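Local structure of probable aminotransferase (Pseudomonas aeruginosa, 5YKR) at residues R21-L26 against C57-K62; A364-T369 against R447-C452. The protein is a probable aminotransferase of the class-III family, whose members work with pyridoxal phosphate. All blocks are in the same frame, centred on the assembly; numbering follows the deposited sequence.

Contact 1. Residues R21-L26 against C57-K62; sequences RRFDEL and CPLLVK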
loop_
_atom_site.group_PDB
_atom_site.type_symbol
_atom_site.label_atom_id
_atom_site.label_comp_id
_atom_site.label_asym_id
_atom_site.label_seq_id
_atom_site.Cartn_x
_atom_site.Cartn_y
_atom_site.Cartn_z
ATOM N N ARG A 21 31.661 -5.245 17.195
ATOM C CA ARG A 21 32.908 -5.631 16.528
ATOM C C ARG A 21 32.811 -7.025 15.909
ATOM O O ARG A 21 33.190 -7.207 14.741
ATOM C CB ARG A 21 34.092 -5.537 17.494
ATOM C CG ARG A 21 35.421 -5.803 16.859
ATOM C CD ARG A 21 36.559 -5.306 17.774
ATOM N NE ARG A 21 36.494 -5.803 19.155
ATOM C CZ ARG A 21 36.793 -7.052 19.541
ATOM N NH1 ARG A 21 37.190 -7.982 18.657
ATOM N NH2 ARG A 21 36.672 -7.379 20.831
ATOM N N ARG A 22 32.248 -7.976 16.664
ATOM C CA ARG A 22 32.000 -9.340 16.164
ATOM C C ARG A 22 31.101 -9.282 14.921
ATOM O O ARG A 22 31.331 -9.996 13.967
ATOM C CB ARG A 22 31.339 -10.193 17.250
ATOM C CG ARG A 22 31.144 -11.673 16.961
ATOM C CD ARG A 22 30.390 -12.442 18.092
ATOM N NE ARG A 22 31.099 -12.456 19.333
ATOM C CZ ARG A 22 32.145 -13.261 19.592
ATOM N NH1 ARG A 22 32.613 -14.107 18.669
ATOM N NH2 ARG A 22 32.753 -13.213 20.746
ATOM N N PHE A 23 30.106 -8.397 14.926
ATOM C CA PHE A 23 29.190 -8.300 13.795
ATOM C C PHE A 23 29.976 -7.871 12.516
ATOM O O PHE A 23 29.777 -8.418 11.418
ATOM C CB PHE A 23 28.064 -7.325 14.093
ATOM C CG PHE A 23 27.183 -7.093 12.922
ATOM C CD1 PHE A 23 27.528 -6.162 11.946
ATOM C CD2 PHE A 23 26.046 -7.862 12.749
ATOM C CE1 PHE A 23 26.728 -5.984 10.837
ATOM C CE2 PHE A 23 25.244 -7.695 11.622
ATOM C CZ PHE A 23 25.592 -6.747 10.659
ATOM N N ASP A 24 30.848 -6.888 12.679
ATOM C CA ASP A 24 31.676 -6.419 11.558
ATOM C C ASP A 24 32.570 -7.550 11.016
ATOM O O ASP A 24 32.690 -7.731 9.794
ATOM C CB ASP A 24 32.571 -5.257 11.993
ATOM C CG ASP A 24 31.803 -4.017 12.451
ATOM O OD1 ASP A 24 30.643 -3.846 12.044
ATOM O OD2 ASP A 24 32.423 -3.171 13.194
ATOM N N GLU A 25 33.178 -8.304 11.922
ATOM C CA GLU A 25 34.088 -9.382 11.540
ATOM C C GLU A 25 33.372 -10.511 10.813
ATOM O O GLU A 25 33.902 -11.036 9.862
ATOM C CB GLU A 25 34.810 -9.972 12.746
ATOM C CG GLU A 25 35.782 -9.067 13.457
ATOM C CD GLU A 25 36.196 -9.623 14.828
ATOM O OE1 GLU A 25 35.969 -10.854 15.129
ATOM O OE2 GLU A 25 36.739 -8.807 15.622
ATOM N N LEU A 26 32.173 -10.851 11.266
ATOM C CA LEU A 26 31.410 -11.973 10.706
ATOM C C LEU A 26 30.688 -11.643 9.422
ATOM O O LEU A 26 30.385 -12.563 8.660
ATOM C CB LEU A 26 30.349 -12.430 11.729
ATOM C CG LEU A 26 30.852 -13.224 12.938
ATOM C CD1 LEU A 26 29.717 -13.413 13.933
ATOM C CD2 LEU A 26 31.410 -14.587 12.533
ATOM N N CYS A 57 25.048 -2.634 10.036
ATOM C CA CYS A 57 24.266 -2.571 8.792
ATOM C C CYS A 57 23.271 -3.712 8.765
ATOM O O CYS A 57 23.455 -4.713 9.468
ATOM C CB CYS A 57 25.189 -2.707 7.566
ATOM S SG CYS A 57 26.141 -4.258 7.515
ATOM N N PRO A 58 22.196 -3.592 7.937
ATOM C CA PRO A 58 21.337 -4.740 7.743
ATOM C C PRO A 58 22.067 -5.852 6.981
ATOM O O PRO A 58 22.891 -5.595 6.087
ATOM C CB PRO A 58 20.186 -4.208 6.883
ATOM C CG PRO A 58 20.710 -3.005 6.254
ATOM C CD PRO A 58 21.702 -2.410 7.193
ATOM N N LEU A 59 21.756 -7.093 7.350
ATOM C CA LEU A 59 22.240 -8.233 6.550
ATOM C C LEU A 59 21.613 -8.216 5.148
ATOM O O LEU A 59 20.432 -7.955 5.021
ATOM C CB LEU A 59 21.873 -9.526 7.244
ATOM C CG LEU A 59 22.367 -9.792 8.665
ATOM C CD1 LEU A 59 21.684 -11.041 9.188
ATOM C CD2 LEU A 59 23.877 -9.894 8.668
ATOM N N LEU A 60 22.418 -8.579 4.138
ATOM C CA LEU A 60 21.864 -8.913 2.817
ATOM C C LEU A 60 21.615 -10.426 2.771
ATOM O O LEU A 60 22.489 -11.241 3.082
ATOM C CB LEU A 60 22.720 -8.490 1.630
ATOM C CG LEU A 60 22.414 -7.098 1.054
ATOM C CD1 LEU A 60 22.898 -6.076 2.089
ATOM C CD2 LEU A 60 23.072 -6.871 -0.281
ATOM N N VAL A 61 20.391 -10.769 2.430
ATOM C CA VAL A 61 19.976 -12.157 2.310
ATOM C C VAL A 61 20.303 -12.731 0.973
ATOM O O VAL A 61 19.972 -12.113 -0.051
ATOM C CB VAL A 61 18.475 -12.311 2.636
ATOM C CG1 VAL A 61 17.968 -13.742 2.389
ATOM C CG2 VAL A 61 18.198 -11.841 4.056
ATOM N N LYS A 62 20.874 -13.934 0.972
ATOM C CA LYS A 62 21.064 -14.727 -0.268
ATOM C C LYS A 62 19.854 -15.566 -0.584
ATOM O O LYS A 62 19.317 -15.510 -1.702
ATOM C CB LYS A 62 22.284 -15.639 -0.110
ATOM C CG LYS A 62 22.637 -16.474 -1.340
ATOM C CD LYS A 62 23.934 -17.236 -1.119
ATOM C CE LYS A 62 23.744 -18.487 -0.269
ATOM N NZ LYS A 62 25.068 -19.166 0.027
#
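The N-terminal helix 9-26 of this class-III aminotransferase meets the lead-in to strand 61-65 through one aromatic ring, that of F23, which lies against C57 and L59. Within this chain that strand is the outermost of a small four-stranded sheet, and its V61 bonds by its backbone to the second subunit. With CG anti to the backbone N (chi1 174°), the ring extends from the last full turn of the helix, and its far end does the touching. F23 CZ comes within 3.2 Å of the backbone O of C57, a close approach made obliquely to the ring. The same residue adds a sulfur-aromatic contact: C57 SG lies in the ring plane at the edge, 5.0 Å from the F23 centroid and 3.8 Å from F23 CE1. No hydrogen bond crosses between the segments; the ring is packed by van der Waals contact. L415 and L418 of helix 407-418 press on it, as does N419, and the H27 ring meets it with the planes at about 35°. D24 OD1 also lies at the edge of the F23 ring, in its plane, and accepts a hydrogen bond from N56 ND2, linking the helix to the residue just before C57. On the other flank of CZ from CE1, F23 CE2 touches one methyl branch of L59, CD2, at 3.9 Å.

Contact 2. Residues A364-T369 against R447-C452; sequences AGVRAT and RLLRDC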
loop_
_atom_site.group_PDB
_atom_site.type_symbol
_atom_site.label_atom_id
_atom_site.label_comp_id
_atom_site.label_asym_id
_atom_site.label_seq_id
_atom_site.Cartn_x
_atom_site.Cartn_y
_atom_site.Cartn_z
ATOM N N ALA A 364 8.096 -21.291 27.702
ATOM C CA ALA A 364 8.491 -21.982 28.943
ATOM C C ALA A 364 9.987 -21.807 29.212
ATOM O O ALA A 364 10.390 -21.587 30.367
ATOM C CB ALA A 364 8.096 -23.443 28.863
ATOM N N GLY A 365 10.806 -21.901 28.166
ATOM C CA GLY A 365 12.242 -21.692 28.304
ATOM C C GLY A 365 12.606 -20.267 28.752
ATOM O O GLY A 365 13.398 -20.082 29.657
ATOM N N VAL A 366 12.011 -19.271 28.098
ATOM C CA VAL A 366 12.237 -17.891 28.513
ATOM C C VAL A 366 11.845 -17.724 29.988
ATOM O O VAL A 366 12.573 -17.141 30.797
ATOM C CB VAL A 366 11.506 -16.904 27.603
ATOM C CG1 VAL A 366 11.627 -15.479 28.127
ATOM C CG2 VAL A 366 12.092 -16.928 26.196
ATOM N N ARG A 367 10.672 -18.210 30.332
ATOM C CA ARG A 367 10.175 -18.017 31.698
ATOM C C ARG A 367 11.115 -18.651 32.722
ATOM O O ARG A 367 11.408 -18.036 33.749
ATOM C CB ARG A 367 8.741 -18.533 31.881
ATOM C CG ARG A 367 8.165 -18.050 33.207
ATOM C CD ARG A 367 6.684 -18.318 33.330
ATOM N NE ARG A 367 5.888 -17.490 32.412
ATOM C CZ ARG A 367 5.140 -17.955 31.416
ATOM N NH1 ARG A 367 5.028 -19.256 31.204
ATOM N NH2 ARG A 367 4.520 -17.109 30.632
ATOM N N ALA A 368 11.619 -19.845 32.416
ATOM C CA ALA A 368 12.548 -20.515 33.322
ATOM C C ALA A 368 13.816 -19.701 33.508
ATOM O O ALA A 368 14.321 -19.577 34.609
ATOM C CB ALA A 368 12.846 -21.901 32.819
ATOM N N THR A 369 14.319 -19.111 32.444
ATOM C CA THR A 369 15.524 -18.246 32.516
ATOM C C THR A 369 15.269 -16.988 33.356
ATOM O O THR A 369 16.074 -16.648 34.193
ATOM C CB THR A 369 15.983 -17.882 31.092
ATOM O OG1 THR A 369 16.556 -19.048 30.489
ATOM C CG2 THR A 369 16.964 -16.755 31.069
ATOM N N ARG A 447 19.010 -21.368 24.651
ATOM C CA ARG A 447 20.395 -21.408 25.123
ATOM C C ARG A 447 21.103 -20.075 24.936
ATOM O O ARG A 447 21.792 -19.580 25.845
ATOM C CB ARG A 447 21.216 -22.523 24.434
ATOM C CG ARG A 447 20.728 -23.923 24.713
ATOM C CD ARG A 447 21.704 -24.923 24.226
ATOM N NE ARG A 447 22.016 -24.830 22.811
ATOM C CZ ARG A 447 21.400 -25.524 21.855
ATOM N NH1 ARG A 447 20.407 -26.369 22.146
ATOM N NH2 ARG A 447 21.805 -25.402 20.606
ATOM N N LEU A 448 20.950 -19.472 23.758
ATOM C CA LEU A 448 21.637 -18.217 23.481
ATOM C C LEU A 448 21.143 -17.060 24.365
ATOM O O LEU A 448 21.938 -16.243 24.812
ATOM C CB LEU A 448 21.471 -17.836 22.005
ATOM C CG LEU A 448 22.167 -18.784 21.043
ATOM C CD1 LEU A 448 21.951 -18.278 19.635
ATOM C CD2 LEU A 448 23.659 -18.913 21.311
ATOM N N LEU A 449 19.838 -17.003 24.588
ATOM C CA LEU A 449 19.279 -15.970 25.459
ATOM C C LEU A 449 19.814 -16.136 26.885
ATOM O O LEU A 449 20.188 -15.135 27.553
ATOM C CB LEU A 449 17.757 -15.961 25.423
ATOM C CG LEU A 449 17.071 -14.938 26.340
ATOM C CD1 LEU A 449 17.426 -13.500 25.959
ATOM C CD2 LEU A 449 15.573 -15.136 26.259
ATOM N N ARG A 450 19.830 -17.382 27.361
ATOM C CA ARG A 450 20.348 -17.668 28.687
ATOM C C ARG A 450 21.811 -17.318 28.810
ATOM O O ARG A 450 22.220 -16.719 29.829
ATOM C CB ARG A 450 20.124 -19.131 29.011
ATOM C CG ARG A 450 20.725 -19.577 30.354
ATOM C CD ARG A 450 20.131 -18.843 31.551
ATOM N NE ARG A 450 20.789 -19.265 32.792
ATOM C CZ ARG A 450 22.004 -18.885 33.193
ATOM N NH1 ARG A 450 22.775 -18.063 32.482
ATOM N NH2 ARG A 450 22.478 -19.354 34.336
ATOM N N ASP A 451 22.601 -17.641 27.779
ATOM C CA ASP A 451 24.002 -17.275 27.748
ATOM C C ASP A 451 24.194 -15.754 27.808
ATOM O O ASP A 451 25.058 -15.266 28.540
ATOM C CB ASP A 451 24.732 -17.818 26.527
ATOM C CG ASP A 451 24.910 -19.325 26.534
ATOM O OD1 ASP A 451 24.640 -20.001 27.566
ATOM O OD2 ASP A 451 25.320 -19.831 25.467
ATOM N N CYS A 452 23.430 -15.034 26.994
ATOM C CA CYS A 452 23.567 -13.582 26.931
ATOM C C CYS A 452 23.268 -12.943 28.292
ATOM O O CYS A 452 24.051 -12.117 28.792
ATOM C CB CYS A 452 22.632 -13.008 25.864
ATOM S SG CYS A 452 22.815 -11.245 25.616
#
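V366 against L449 and T369 against R450 are the two side-chain pairs by which 364-369 meets 447-452, and in each the partners run at a slant to one another. Only branch ends meet in the first: V366 CG2 lies 3.9 Å from L449 CD2, methyl to methyl, with the CA atoms 7.9 Å apart. The helices are closer at the second pair, where the CA atoms of T369 and R450 are separated by 6.2 Å. There the threonine fork sits against the aliphatic part of the arginine, its OG1 3.7 Å and its CG2 3.8 Å from R450 CD, so hydroxyl and methyl share one methylene. The bend at chi2 (61°) turns CD toward T369, whose OG1 also lies 3.9 Å from R450 CB, while the guanidinium group goes on to a salt bridge from NH2 to E372, on the same helix as T369. That bond ties the charged end to the helix its methylenes already pack on. V366 on H445 and T369 on L453 are further links between helices 349-372 and 439-456. Y388 of strand 385-389 packs on both V366 and L449, while helix 407-418 receives L448 and C452 from another side of helix 439-456.

From the N terminus, contact 1 closes first: the chain leaves helix 9-26, passes through helix 28-37 and returns at 57-62 to enter the small sheet. Contact 2 opens much later, at 364-369, and closes at 447-452 on the C-terminal helix, after a 77-residue excursion through strands 378-382 and 385-389, helix 407-418 and strand 422-423. The two loops follow in series, neither nested nor crossed. The centres of contacts 1 and 2 are 24 Å apart. Helix 407-418, inside the second loop, packs on F23 in contact 1 and on another side of segment 447-452 in contact 2, so the N-terminal and C-terminal helices share it. Within this chain, strand 422-423 lies at the other side of the sheet that strand 61-65 enters.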